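Local coordinates for transcriptional regulator (Streptococcus pneumoniae, PDB 2GNP), which is named a transcriptional regulator and probably senses a sugar or related effector through a putative sugar-binding domain, at residues Phe86-Gly91 with Glu142-Ser147. Numbering follows the deposited sequence.
Sequences FYPLAG and ENLKNS
Tyr87 lays one face of its ring over the CB of Ser147: that carbon stands 4.0 Å from the centroid of the Tyr87 ring and 23° off the ring normal, a CH-pi contact displaced toward the CD2-CE2 rim. Ser147 OG hangs over the same face, outside the CE2-CZ rim, 3.4 Å from Tyr87 CE2, but its polar needs are met elsewhere. It donates to Asn143 O, one turn back in the helix, over 3.0 Å and from above the carbonyl plane, while Ser147 N reaches Asn143 O from the opposite face; Lys60 on the adjoining strand is a further hydrogen-bond partner of the hydroxyl. Leu144 supplies the rest of the interface by dividing its branches. With CG anti to the backbone N (chi1 -160°), its two methyls are carried toward the strand, placing Leu144 CD2 4.1 Å from Tyr87 CD2, obliquely to the ring, and Leu144 CD1 4.0 Å from Pro88 CG. The setting is a Rossmann-like sheet, in which strand 85-88 runs parallel to strands 60-63 and 116-117. Helix 142-147, which directly precedes strand 153-160 of this sheet, crosses strand 86-88 almost at right angles (98° between axes), 9.4 Å away at closest approach. All four touching residues are buried, with 183 Å² buried between the segments. Pro88 O, which has Leu144 CD2 3.9 Å away, accepts a hydrogen bond from the indole of Trp148, immediately after the helix. Beyond Leu144, Pro88 also packs on Val102 and Ile106 of helix 102-113.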
loop_
_atom_site.group_PDB
_atom_site.type_symbol
_atom_site.label_atom_id
_atom_site.label_comp_id
_atom_site.label_asym_id
_atom_site.label_seq_id
_atom_site.Cartn_x
_atom_site.Cartn_y
_atom_site.Cartn_z
ATOM N N PHE A 86 -10.427 8.772 9.001
ATOM C CA PHE A 86 -9.649 8.297 7.833
ATOM C C PHE A 86 -8.677 9.410 7.427
ATOM O O PHE A 86 -9.066 10.573 7.393
ATOM C CB PHE A 86 -10.635 8.053 6.655
ATOM C CG PHE A 86 -11.495 6.815 6.877
ATOM C CD1 PHE A 86 -12.841 6.931 7.269
ATOM C CD2 PHE A 86 -10.918 5.549 6.817
ATOM C CE1 PHE A 86 -13.559 5.780 7.579
ATOM C CE2 PHE A 86 -11.660 4.381 7.016
ATOM C CZ PHE A 86 -12.985 4.503 7.405
ATOM N N TYR A 87 -7.458 9.004 7.058
ATOM C CA TYR A 87 -6.333 9.923 6.741
ATOM C C TYR A 87 -5.684 9.396 5.452
ATOM O O TYR A 87 -5.764 8.206 5.146
ATOM C CB TYR A 87 -5.268 9.903 7.842
ATOM C CG TYR A 87 -5.819 10.305 9.182
ATOM C CD1 TYR A 87 -6.325 9.321 10.017
ATOM C CD2 TYR A 87 -5.842 11.644 9.590
ATOM C CE1 TYR A 87 -6.881 9.660 11.284
ATOM C CE2 TYR A 87 -6.375 11.995 10.852
ATOM C CZ TYR A 87 -6.901 10.968 11.659
ATOM O OH TYR A 87 -7.445 11.307 12.889
ATOM N N PRO A 88 -5.031 10.305 4.686
ATOM C CA PRO A 88 -4.197 9.893 3.547
ATOM C C PRO A 88 -2.804 9.561 4.044
ATOM O O PRO A 88 -2.251 10.298 4.894
ATOM C CB PRO A 88 -4.154 11.173 2.655
ATOM C CG PRO A 88 -4.248 12.380 3.684
ATOM C CD PRO A 88 -5.161 11.750 4.853
ATOM N N LEU A 89 -2.247 8.470 3.529
ATOM C CA LEU A 89 -0.850 8.099 3.802
ATOM C C LEU A 89 0.087 8.804 2.793
ATOM O O LEU A 89 1.288 9.013 3.077
ATOM C CB LEU A 89 -0.628 6.609 3.708
ATOM C CG LEU A 89 -1.407 5.820 4.799
ATOM C CD1 LEU A 89 -1.325 4.360 4.342
ATOM C CD2 LEU A 89 -0.783 6.064 6.204
ATOM N N ALA A 90 -0.445 9.108 1.639
ATOM C CA ALA A 90 0.314 9.636 0.523
ATOM C C ALA A 90 -0.700 9.966 -0.580
ATOM O O ALA A 90 -1.709 9.243 -0.739
ATOM C CB ALA A 90 1.322 8.578 0.030
ATOM N N GLY A 91 -0.396 11.015 -1.331
ATOM C CA GLY A 91 -1.193 11.352 -2.510
ATOM C C GLY A 91 -0.663 10.422 -3.597
ATOM O O GLY A 91 0.466 9.912 -3.525
ATOM N N GLU A 142 0.404 19.960 10.760
ATOM C CA GLU A 142 0.804 19.252 11.973
ATOM C C GLU A 142 -0.142 18.112 12.377
ATOM O O GLU A 142 0.319 17.063 12.844
ATOM C CB GLU A 142 0.923 20.240 13.144
ATOM C CG GLU A 142 1.322 19.570 14.366
ATOM C CD GLU A 142 1.874 20.584 15.354
ATOM O OE1 GLU A 142 1.046 21.238 16.049
ATOM O OE2 GLU A 142 3.121 20.717 15.397
ATOM N N ASN A 143 -1.450 18.365 12.311
ATOM C CA ASN A 143 -2.447 17.344 12.689
ATOM C C ASN A 143 -2.168 16.043 11.887
ATOM O O ASN A 143 -2.170 14.930 12.443
ATOM C CB ASN A 143 -3.901 17.820 12.413
ATOM C CG ASN A 143 -4.377 18.979 13.309
ATOM O OD1 ASN A 143 -5.170 19.865 12.869
ATOM N ND2 ASN A 143 -3.952 18.962 14.582
ATOM N N LEU A 144 -1.945 16.207 10.593
ATOM C CA LEU A 144 -1.820 15.036 9.692
ATOM C C LEU A 144 -0.467 14.359 10.010
ATOM O O LEU A 144 -0.385 13.160 10.238
ATOM C CB LEU A 144 -1.921 15.487 8.235
ATOM C CG LEU A 144 -2.288 14.375 7.247
ATOM C CD1 LEU A 144 -1.718 14.555 5.915
ATOM C CD2 LEU A 144 -2.387 12.919 7.741
ATOM N N LYS A 145 0.600 15.176 10.114
ATOM C CA LYS A 145 1.922 14.638 10.497
ATOM C C LYS A 145 1.902 13.820 11.755
ATOM O O LYS A 145 2.505 12.760 11.805
ATOM C CB LYS A 145 2.900 15.820 10.696
ATOM C CG LYS A 145 4.339 15.397 11.149
ATOM C CD LYS A 145 5.352 16.562 11.010
ATOM C CE LYS A 145 6.771 16.094 11.379
ATOM N NZ LYS A 145 7.781 17.113 10.907
ATOM N N ASN A 146 1.205 14.325 12.783
ATOM C CA ASN A 146 1.087 13.649 14.077
ATOM C C ASN A 146 0.261 12.378 13.952
ATOM O O ASN A 146 0.590 11.372 14.533
ATOM C CB ASN A 146 0.490 14.570 15.126
ATOM C CG ASN A 146 1.498 15.644 15.589
ATOM O OD1 ASN A 146 2.704 15.478 15.389
ATOM N ND2 ASN A 146 1.006 16.691 16.251
ATOM N N SER A 147 -0.806 12.463 13.178
ATOM C CA SER A 147 -1.657 11.327 12.960
ATOM C C SER A 147 -0.927 10.164 12.275
ATOM O O SER A 147 -1.165 9.002 12.592
ATOM C CB SER A 147 -2.967 11.737 12.239
ATOM O OG SER A 147 -3.835 12.529 13.087
#